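Local structure of metal-dependent phosphohydrolase, HDOD domain-containing (Geobacter sulfurreducens, 3HC1) at residues Ala68-Pro71 / Leu72-Ala75; Glu177-Thr180 / Phe181-Glu185; Glu239-Leu243 / Arg244-Phe248. The protein is of unknown function but is an HDOD-domain protein that binds two iron ions and is probably a metal-dependent phosphohydrolase. One frame throughout, in Å; residues are numbered along the deposited sequence.

Overall arrangement
The three contacts are all local and follow one another along the chain: contact 1 joins a helix end to a helix start, contact 2 is a start and contact 3 an end. Contact 1 is remote from the iron site: its centre lies about 37 Å from that of contact 2, on the other side of the chain's centre, and about 24 Å from that of contact 3. Contacts 2 and 3 have centres about 15 Å apart and touch, with Phe181 CE1 3.3 Å from Phe248 O. Both border the two-iron site. In contact 2 the Phe181 side chain comes within about 4 Å of that of the metal ligand Glu249, nearest atoms taken; in contact 3 the side chain of Thr242 is about 5 Å from a bound iron(III) ion.

Contact 1. Residues Ala68-Pro71 / Leu72-Ala75; sequences ANSP and LYSA
Ser70 and Tyr73 meet in a local contact at a helix break, where helix 58-69 stops and the single-turn helix 71-74 begins. The evidence lies first in the backbone: Ser74 N donates to Ser70 O at 2.9 Å, with an N-H...O angle of 165°. One residue further on, Ala75 N reaches Pro71 O at 2.8 Å. Tyr73 N adds a weak bond to Ser70 O, which thus collects two amides at the start of the turn.

Ser70 holds the N-cap position, yet its hydroxyl makes no capping bond. Its chi1 of 68° turns OG back toward the preceding turn, where it is hydrogen-bonded to Leu67 O. The same Ser70 OG lies 3.5 Å from Tyr73 CD1, at the ring edge and near its plane. The Tyr73 CB stands 3.4 Å from Ala68 O, while its ring leads away to pack on Leu93 and its OH is hydrogen-bonded to Glu96 OE2, both on helix 82-108. Asn69 OD1 accepts from Ile79 N, tying the chain after Ala68 to the loop at Ile79.

Pro71, as first residue of the new turn, needs no amide hydrogen there. A Ser-Pro step of this kind is characteristic of a helix start; here it lies where one helix gives way to the next in the all-helical HDOD domain.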
ATOM      1  N   ALA A  68      -1.985  -9.434 -15.535  1.00 27.99           N
ATOM      2  CA  ALA A  68      -0.802 -10.037 -16.163  1.00 28.13           C
ATOM      3  C   ALA A  68      -0.606  -9.468 -17.555  1.00 28.45           C
ATOM      4  O   ALA A  68       0.522  -9.157 -17.944  1.00 27.76           O
ATOM      5  CB  ALA A  68      -0.919 -11.597 -16.239  1.00 26.37           C
ATOM      6  N   ASN A  69      -1.709  -9.276 -18.273  1.00 27.09           N
ATOM      7  CA  ASN A  69      -1.628  -8.782 -19.632  1.00 27.31           C
ATOM      8  C   ASN A  69      -1.411  -7.301 -19.731  1.00 27.88           C
ATOM      9  O   ASN A  69      -1.081  -6.813 -20.800  1.00 28.39           O
ATOM     10  CB  ASN A  69      -2.860  -9.173 -20.458  1.00 26.98           C
ATOM     11  CG  ASN A  69      -2.571  -9.163 -21.930  1.00 28.96           C
ATOM     12  OD1 ASN A  69      -1.482  -9.549 -22.368  1.00 25.73           O
ATOM     13  ND2 ASN A  69      -3.533  -8.708 -22.711  1.00 26.84           N
ATOM     14  N   SER A  70      -1.561  -6.572 -18.633  1.00 29.08           N
ATOM     15  CA  SER A  70      -1.317  -5.139 -18.671  1.00 31.26           C
ATOM     16  C   SER A  70       0.145  -4.839 -19.054  1.00 33.05           C
ATOM     17  O   SER A  70       1.057  -5.626 -18.757  1.00 29.67           O
ATOM     18  CB  SER A  70      -1.686  -4.485 -17.341  1.00 30.57           C
ATOM     19  OG  SER A  70      -0.817  -4.886 -16.313  1.00 33.60           O
ATOM     20  N   PRO A  71       0.377  -3.696 -19.722  1.00 36.84           N
ATOM     21  CA  PRO A  71       1.752  -3.364 -20.167  1.00 36.91           C
ATOM     22  C   PRO A  71       2.790  -3.491 -19.052  1.00 37.35           C
ATOM     23  O   PRO A  71       3.861  -4.062 -19.265  1.00 36.49           O
ATOM     24  CB  PRO A  71       1.640  -1.909 -20.632  1.00 37.57           C
ATOM     25  CG  PRO A  71       0.167  -1.650 -20.860  1.00 39.80           C
ATOM     26  CD  PRO A  71      -0.635  -2.741 -20.218  1.00 35.63           C
ATOM     27  N   LEU A  72       2.448  -2.975 -17.866  1.00 35.32           N
ATOM     28  CA  LEU A  72       3.361  -2.939 -16.715  1.00 34.56           C
ATOM     29  C   LEU A  72       3.895  -4.325 -16.337  1.00 33.26           C
ATOM     30  O   LEU A  72       5.049  -4.463 -15.889  1.00 35.23           O
ATOM     31  CB  LEU A  72       2.655  -2.281 -15.507  1.00 31.94           C
ATOM     32  CG  LEU A  72       3.403  -2.170 -14.159  1.00 36.46           C
ATOM     33  CD1 LEU A  72       4.612  -1.240 -14.246  1.00 36.49           C
ATOM     34  CD2 LEU A  72       2.439  -1.690 -13.041  1.00 29.56           C
ATOM     35  N   TYR A  73       3.054  -5.343 -16.486  1.00 31.64           N
ATOM     36  CA  TYR A  73       3.445  -6.708 -16.149  1.00 32.71           C
ATOM     37  C   TYR A  73       4.013  -7.459 -17.355  1.00 36.36           C
ATOM     38  O   TYR A  73       5.046  -8.124 -17.232  1.00 34.52           O
ATOM     39  CB  TYR A  73       2.272  -7.484 -15.509  1.00 33.36           C
ATOM     40  CG  TYR A  73       2.089  -7.068 -14.072  1.00 34.47           C
ATOM     41  CD1 TYR A  73       1.323  -5.945 -13.742  1.00 27.68           C
ATOM     42  CD2 TYR A  73       2.752  -7.737 -13.051  1.00 36.21           C
ATOM     43  CE1 TYR A  73       1.186  -5.519 -12.415  1.00 30.08           C
ATOM     44  CE2 TYR A  73       2.616  -7.332 -11.717  1.00 32.49           C
ATOM     45  CZ  TYR A  73       1.830  -6.232 -11.403  1.00 30.77           C
ATOM     46  OH  TYR A  73       1.735  -5.832 -10.089  1.00 26.55           O
ATOM     47  N   SER A  74       3.347  -7.316 -18.502  1.00 35.87           N
ATOM     48  CA  SER A  74       3.582  -8.178 -19.678  1.00 37.19           C
ATOM     49  C   SER A  74       4.488  -7.592 -20.706  1.00 38.00           C
ATOM     50  O   SER A  74       5.142  -8.337 -21.438  1.00 41.04           O
ATOM     51  CB  SER A  74       2.287  -8.387 -20.441  1.00 34.23           C
ATOM     52  OG  SER A  74       1.520  -9.383 -19.867  1.00 40.54           O
ATOM     53  N   ALA A  75       4.451  -6.269 -20.833  1.00 36.74           N
ATOM     54  CA  ALA A  75       5.014  -5.604 -21.973  1.00 38.55           C
ATOM     55  C   ALA A  75       4.123  -5.999 -23.140  1.00 38.37           C
ATOM     56  O   ALA A  75       2.905  -6.168 -22.957  1.00 38.49           O
ATOM     57  CB  ALA A  75       6.494  -6.041 -22.196  1.00 40.25           C
TER

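Contact 2. Residues Glu177-Thr180 / Phe181-Glu185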
ATOM      1  N   GLU A 177     -11.012  23.008   7.202  1.00 42.89           N
ATOM      2  CA  GLU A 177      -9.858  23.606   7.889  1.00 41.50           C
ATOM      3  C   GLU A 177      -8.478  23.249   7.254  1.00 39.79           C
ATOM      4  O   GLU A 177      -7.402  23.595   7.778  1.00 35.73           O
ATOM      5  CB  GLU A 177      -9.932  23.175   9.337  1.00 42.79           C
ATOM      6  CG  GLU A 177      -8.739  23.494  10.208  1.00 44.46           C
ATOM      7  CD  GLU A 177      -9.050  23.256  11.660  1.00 45.12           C
ATOM      8  OE1 GLU A 177     -10.234  23.381  12.069  1.00 43.36           O
ATOM      9  OE2 GLU A 177      -8.100  22.924  12.397  1.00 54.46           O
ATOM     10  N   LYS A 178      -8.534  22.526   6.139  1.00 39.53           N
ATOM     11  CA  LYS A 178      -7.354  22.224   5.330  1.00 39.93           C
ATOM     12  C   LYS A 178      -6.194  21.593   6.141  1.00 36.47           C
ATOM     13  O   LYS A 178      -5.046  21.981   5.971  1.00 35.99           O
ATOM     14  CB  LYS A 178      -6.900  23.516   4.618  1.00 40.92           C
ATOM     15  CG  LYS A 178      -8.062  24.341   4.018  1.00 44.80           C
ATOM     16  CD  LYS A 178      -8.747  23.584   2.883  1.00 48.74           C
ATOM     17  CE  LYS A 178     -10.054  24.229   2.460  1.00 51.01           C
ATOM     18  NZ  LYS A 178     -10.701  23.390   1.402  1.00 53.30           N
ATOM     19  N   ILE A 179      -6.512  20.661   7.046  1.00 31.92           N
ATOM     20  CA  ILE A 179      -5.496  19.875   7.768  1.00 29.49           C
ATOM     21  C   ILE A 179      -5.473  18.495   7.109  1.00 23.67           C
ATOM     22  O   ILE A 179      -6.335  18.235   6.245  1.00 24.02           O
ATOM     23  CB  ILE A 179      -5.777  19.798   9.293  1.00 29.56           C
ATOM     24  CG1 ILE A 179      -7.046  18.995   9.612  1.00 33.87           C
ATOM     25  CG2 ILE A 179      -5.937  21.219   9.849  1.00 33.23           C
ATOM     26  CD1 ILE A 179      -7.377  18.965  11.103  1.00 31.87           C
ATOM     27  N   THR A 180      -4.513  17.652   7.493  1.00 23.05           N
ATOM     28  CA  THR A 180      -4.400  16.286   6.937  1.00 22.27           C
ATOM     29  C   THR A 180      -5.436  15.372   7.593  1.00 23.55           C
ATOM     30  O   THR A 180      -5.970  15.651   8.676  1.00 26.49           O
ATOM     31  CB  THR A 180      -3.015  15.631   7.070  1.00 21.24           C
ATOM     32  OG1 THR A 180      -2.722  15.327   8.437  1.00 24.93           O
ATOM     33  CG2 THR A 180      -1.872  16.459   6.443  1.00 24.73           C
ATOM     34  N   PHE A 181      -5.727  14.280   6.927  1.00 21.87           N
ATOM     35  CA  PHE A 181      -6.675  13.311   7.463  1.00 18.15           C
ATOM     36  C   PHE A 181      -6.154  12.796   8.782  1.00 20.10           C
ATOM     37  O   PHE A 181      -6.906  12.674   9.721  1.00 19.27           O
ATOM     38  CB  PHE A 181      -6.879  12.176   6.471  1.00 17.92           C
ATOM     39  CG  PHE A 181      -8.057  12.408   5.553  1.00 16.40           C
ATOM     40  CD1 PHE A 181      -8.019  13.399   4.580  1.00 23.05           C
ATOM     41  CD2 PHE A 181      -9.177  11.602   5.641  1.00 14.41           C
ATOM     42  CE1 PHE A 181      -9.095  13.604   3.718  1.00 18.16           C
ATOM     43  CE2 PHE A 181     -10.265  11.808   4.796  1.00 21.65           C
ATOM     44  CZ  PHE A 181     -10.212  12.777   3.825  1.00 17.68           C
ATOM     45  N   GLY A 182      -4.856  12.499   8.850  1.00 22.95           N
ATOM     46  CA  GLY A 182      -4.259  12.017  10.075  1.00 24.17           C
ATOM     47  C   GLY A 182      -4.445  13.009  11.235  1.00 27.65           C
ATOM     48  O   GLY A 182      -4.684  12.586  12.374  1.00 30.73           O
ATOM     49  N   GLN A 183      -4.301  14.300  10.949  1.00 24.66           N
ATOM     50  CA  GLN A 183      -4.542  15.349  11.936  1.00 27.22           C
ATOM     51  C   GLN A 183      -6.019  15.403  12.346  1.00 24.32           C
ATOM     52  O   GLN A 183      -6.347  15.362  13.527  1.00 27.51           O
ATOM     53  CB  GLN A 183      -4.086  16.700  11.364  1.00 30.35           C
ATOM     54  CG  GLN A 183      -2.568  16.833  11.175  1.00 32.66           C
ATOM     55  CD  GLN A 183      -2.188  18.152  10.507  1.00 36.24           C
ATOM     56  OE1 GLN A 183      -2.659  18.482   9.415  1.00 35.80           O
ATOM     57  NE2 GLN A 183      -1.363  18.933  11.188  1.00 37.36           N
ATOM     58  N   ALA A 184      -6.918  15.442  11.379  1.00 24.11           N
ATOM     59  CA  ALA A 184      -8.343  15.422  11.652  1.00 21.94           C
ATOM     60  C   ALA A 184      -8.719  14.191  12.503  1.00 27.03           C
ATOM     61  O   ALA A 184      -9.436  14.315  13.497  1.00 22.34           O
ATOM     62  CB  ALA A 184      -9.101  15.410  10.388  1.00 24.50           C
ATOM     63  N   GLU A 185      -8.198  13.006  12.134  1.00 23.33           N
ATOM     64  CA  GLU A 185      -8.467  11.800  12.900  1.00 22.39           C
ATOM     65  C   GLU A 185      -7.989  11.946  14.357  1.00 23.92           C
ATOM     66  O   GLU A 185      -8.686  11.594  15.315  1.00 20.76           O
ATOM     67  CB  GLU A 185      -7.800  10.590  12.200  1.00 20.45           C
ATOM     68  CG  GLU A 185      -8.528  10.215  10.937  1.00 19.46           C
ATOM     69  CD  GLU A 185      -7.740   9.322  10.023  1.00 18.69           C
ATOM     70  OE1 GLU A 185      -6.624   8.834  10.376  1.00 14.45           O
ATOM     71  OE2 GLU A 185      -8.216   9.199   8.886  1.00 27.99           O
TER
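Gln183 folds back over Thr180 to close a capping box at the start of helix 181-189, after helix 164-177. Gln183 CB sits on the first turn, 3.4 Å from Thr180 O. With chi1 at -68°, Gln183 CG lies anti to its own carbonyl carbon and is carried to 3.1 Å from Thr180 OG1. The chain then runs extended, the two side chains crossing at a slant, and leaves Gln183 CD 3.5 Å from Thr180 OG1. Thr180 OG1 accepts from Gln183 N at 3.1 Å, so side chain and backbone of each residue serve the other. A weak bond from Thr180 OG1 to Gln183 OE1 adds to the box.

Ile179 flanks it: CB approaches Gln183 OE1, and CD1 packs 4.0 Å from Ala184 CB. Ala184 and Phe181 continue onto Val174 of helix 164-177, while Phe181 sets its ring edge-to-face with that of Phe248 and shares backbone hydrogen bonding with Glu249, a ligand of both irons. The helix borders the metal site, Glu185 OE1 being hydrogen-bonded to ND1 of the iron ligand His193. At the tip, Thr180 N lies in the plane of the Gln183 side-chain amide and meets a lone pair of OE1 at 2.8 Å, with an N-H...O angle of 180°.

Contact 3. Residues Glu239-Leu243 / Arg244-Phe248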
ATOM      1  N   GLU A 239       3.966   9.995   0.582  1.00 16.13           N
ATOM      2  CA  GLU A 239       4.153  11.430   0.444  1.00 17.62           C
ATOM      3  C   GLU A 239       4.262  11.865  -1.045  1.00 16.40           C
ATOM      4  O   GLU A 239       3.632  12.843  -1.476  1.00 16.10           O
ATOM      5  CB  GLU A 239       5.333  11.930   1.303  1.00 18.44           C
ATOM      6  CG  GLU A 239       5.331  13.456   1.391  1.00 15.94           C
ATOM      7  CD  GLU A 239       6.151  14.004   2.497  1.00 21.89           C
ATOM      8  OE1 GLU A 239       6.986  13.246   2.967  1.00 14.23           O
ATOM      9  OE2 GLU A 239       5.938  15.167   2.921  1.00 15.13           O
ATOM     10  N   TYR A 240       4.977  11.077  -1.839  1.00 16.60           N
ATOM     11  CA  TYR A 240       5.126  11.336  -3.253  1.00 15.61           C
ATOM     12  C   TYR A 240       3.761  11.337  -3.950  1.00 16.89           C
ATOM     13  O   TYR A 240       3.410  12.309  -4.623  1.00 18.55           O
ATOM     14  CB  TYR A 240       6.054  10.318  -3.939  1.00 17.38           C
ATOM     15  CG  TYR A 240       6.184  10.603  -5.402  1.00 20.46           C
ATOM     16  CD1 TYR A 240       5.261  10.108  -6.320  1.00 19.75           C
ATOM     17  CD2 TYR A 240       7.193  11.422  -5.873  1.00 22.52           C
ATOM     18  CE1 TYR A 240       5.364  10.428  -7.641  1.00 19.38           C
ATOM     19  CE2 TYR A 240       7.293  11.746  -7.179  1.00 23.38           C
ATOM     20  CZ  TYR A 240       6.407  11.250  -8.069  1.00 19.05           C
ATOM     21  OH  TYR A 240       6.537  11.618  -9.381  1.00 19.19           O
ATOM     22  N   CYS A 241       2.996  10.255  -3.763  1.00 13.73           N
ATOM     23  CA  CYS A 241       1.667  10.118  -4.334  1.00 13.05           C
ATOM     24  C   CYS A 241       0.745  11.249  -3.900  1.00 16.17           C
ATOM     25  O   CYS A 241       0.040  11.796  -4.726  1.00 17.05           O
ATOM     26  CB  CYS A 241       1.080   8.782  -4.005  1.00 15.65           C
ATOM     27  SG  CYS A 241       1.845   7.461  -5.012  1.00 18.14           S
ATOM     28  N   THR A 242       0.797  11.631  -2.619  1.00 14.88           N
ATOM     29  CA  THR A 242      -0.061  12.684  -2.087  1.00 14.27           C
ATOM     30  C   THR A 242       0.282  14.006  -2.739  1.00 13.68           C
ATOM     31  O   THR A 242      -0.606  14.785  -3.053  1.00 14.30           O
ATOM     32  CB  THR A 242       0.057  12.764  -0.559  1.00 14.56           C
ATOM     33  OG1 THR A 242      -0.288  11.481  -0.038  1.00 13.00           O
ATOM     34  CG2 THR A 242      -0.894  13.834   0.051  1.00 12.29           C
ATOM     35  N   LEU A 243       1.569  14.242  -2.941  1.00 15.92           N
ATOM     36  CA  LEU A 243       2.059  15.473  -3.601  1.00 17.81           C
ATOM     37  C   LEU A 243       1.961  15.473  -5.128  1.00 17.43           C
ATOM     38  O   LEU A 243       2.047  16.525  -5.703  1.00 19.74           O
ATOM     39  CB  LEU A 243       3.490  15.813  -3.164  1.00 19.98           C
ATOM     40  CG  LEU A 243       3.649  16.345  -1.733  1.00 20.22           C
ATOM     41  CD1 LEU A 243       5.154  16.339  -1.307  1.00 17.79           C
ATOM     42  CD2 LEU A 243       2.997  17.706  -1.493  1.00 16.24           C
ATOM     43  N   ARG A 244       1.757  14.339  -5.772  1.00 16.04           N
ATOM     44  CA  ARG A 244       1.682  14.247  -7.230  1.00 19.95           C
ATOM     45  C   ARG A 244       0.343  13.702  -7.726  1.00 17.41           C
ATOM     46  O   ARG A 244       0.288  12.883  -8.640  1.00 22.28           O
ATOM     47  CB  ARG A 244       2.823  13.355  -7.741  1.00 22.18           C
ATOM     48  CG  ARG A 244       4.218  13.888  -7.478  1.00 20.39           C
ATOM     49  CD  ARG A 244       4.480  15.209  -8.128  1.00 31.95           C
ATOM     50  NE  ARG A 244       5.907  15.519  -8.262  1.00 27.07           N
ATOM     51  CZ  ARG A 244       6.436  16.753  -8.273  1.00 27.83           C
ATOM     52  NH1 ARG A 244       5.686  17.810  -8.143  1.00 26.81           N
ATOM     53  NH2 ARG A 244       7.740  16.933  -8.410  1.00 27.19           N
ATOM     54  N   ARG A 245      -0.735  14.133  -7.085  1.00 19.20           N
ATOM     55  CA  ARG A 245      -2.102  13.939  -7.543  1.00 21.26           C
ATOM     56  C   ARG A 245      -2.518  12.468  -7.555  1.00 22.12           C
ATOM     57  O   ARG A 245      -3.329  12.082  -8.377  1.00 19.82           O
ATOM     58  CB  ARG A 245      -2.355  14.556  -8.937  1.00 23.35           C
ATOM     59  CG  ARG A 245      -1.928  16.051  -9.133  1.00 26.27           C
ATOM     60  CD  ARG A 245      -2.158  16.488 -10.594  1.00 29.00           C
ATOM     61  NE  ARG A 245      -2.371  17.931 -10.705  1.00 39.30           N
ATOM     62  CZ  ARG A 245      -1.503  18.811 -11.204  1.00 42.39           C
ATOM     63  NH1 ARG A 245      -0.304  18.435 -11.661  1.00 48.92           N
ATOM     64  NH2 ARG A 245      -1.842  20.098 -11.252  1.00 39.58           N
ATOM     65  N   LEU A 246      -1.964  11.660  -6.646  1.00 19.72           N
ATOM     66  CA  LEU A 246      -2.359  10.255  -6.546  1.00 19.06           C
ATOM     67  C   LEU A 246      -2.705   9.949  -5.064  1.00 18.66           C
ATOM     68  O   LEU A 246      -2.224   8.995  -4.472  1.00 19.83           O
ATOM     69  CB  LEU A 246      -1.260   9.370  -7.126  1.00 20.57           C
ATOM     70  CG  LEU A 246      -1.455   7.851  -7.351  1.00 19.47           C
ATOM     71  CD1 LEU A 246      -2.816   7.581  -7.952  1.00 18.74           C
ATOM     72  CD2 LEU A 246      -0.307   7.329  -8.196  1.00 15.25           C
ATOM     73  N   GLY A 247      -3.491  10.830  -4.462  1.00 16.93           N
ATOM     74  CA  GLY A 247      -3.839  10.712  -3.050  1.00 16.01           C
ATOM     75  C   GLY A 247      -5.000  11.554  -2.593  1.00 17.38           C
ATOM     76  O   GLY A 247      -5.728  12.201  -3.405  1.00 18.30           O
ATOM     77  N   PHE A 248      -5.217  11.530  -1.292  1.00 15.99           N
ATOM     78  CA  PHE A 248      -6.393  12.224  -0.734  1.00 17.81           C
ATOM     79  C   PHE A 248      -6.169  12.724   0.663  1.00 19.14           C
ATOM     80  O   PHE A 248      -7.031  13.379   1.204  1.00 13.36           O
ATOM     81  CB  PHE A 248      -7.622  11.258  -0.718  1.00 17.47           C
ATOM     82  CG  PHE A 248      -7.437  10.060   0.201  1.00 15.45           C
ATOM     83  CD1 PHE A 248      -6.727   8.972  -0.228  1.00 17.31           C
ATOM     84  CD2 PHE A 248      -7.929  10.076   1.523  1.00 16.83           C
ATOM     85  CE1 PHE A 248      -6.493   7.855   0.638  1.00 15.73           C
ATOM     86  CE2 PHE A 248      -7.715   8.995   2.379  1.00 16.93           C
ATOM     87  CZ  PHE A 248      -6.999   7.882   1.939  1.00 19.68           C
TER
HETATM   88  O   HOH W   1      -3.101  10.537   0.285  1.00 14.81           O
HETATM   89  O   HOH W   2      -1.355  16.274  -5.409  1.00 24.48           O
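Arg244 lays its aliphatic part across the Tyr240 ring at the C-terminal end of helix 229-243, which carries the iron ligand Asp238. Arg244 CG stands over one face of the Tyr240 ring, 3.7 Å from its centroid and 20° off the normal, a CH-pi contact displaced toward the hydroxyl-bearing rim. A chi1 of 180° directs the Tyr240 ring toward the C-terminal end of the helix, where the arginine chain, bent at chi2, passes it. The guanidinium plane stands 87° from the ring plane, so the two groups do not stack; Tyr240 OH lies near the guanidinium plane at its edge instead. Both polar ends converge on Asp289 of helix 281-302: Tyr240 OH is hydrogen-bonded to OD1, and Arg244 NH2 makes a salt bridge to OD2. A leucine in place of Tyr240 would probably leave Asp289 OD1 without its hydroxyl partner and Arg244 CG without the flat face it rests on.

Cys241 SG packs 3.8 Å from Leu246 CD2, and its side chain also meets Val126 and Ile129 of helix 116-136. Its carbonyl is gripped twice: Leu246 N binds Cys241 O at 2.8 Å and Arg244 N at 3.2 Å, from opposite faces of the carbonyl plane. One water joins Thr242 O to Arg245 N. A second water, 2.8 Å from Phe248 N, donates to Thr242 OG1, itself hydrogen-bonded to Asp238 O.

Leu246 O accepts from ND1 of the iron ligand His122, which with His152, Asp153 and Asp238 fits the HD-domain pattern. The chemistry implies that the chain reversal, fixed by Cys241 O, is likely to help orient this histidine, while Asp289 probably balances the charge of Arg244.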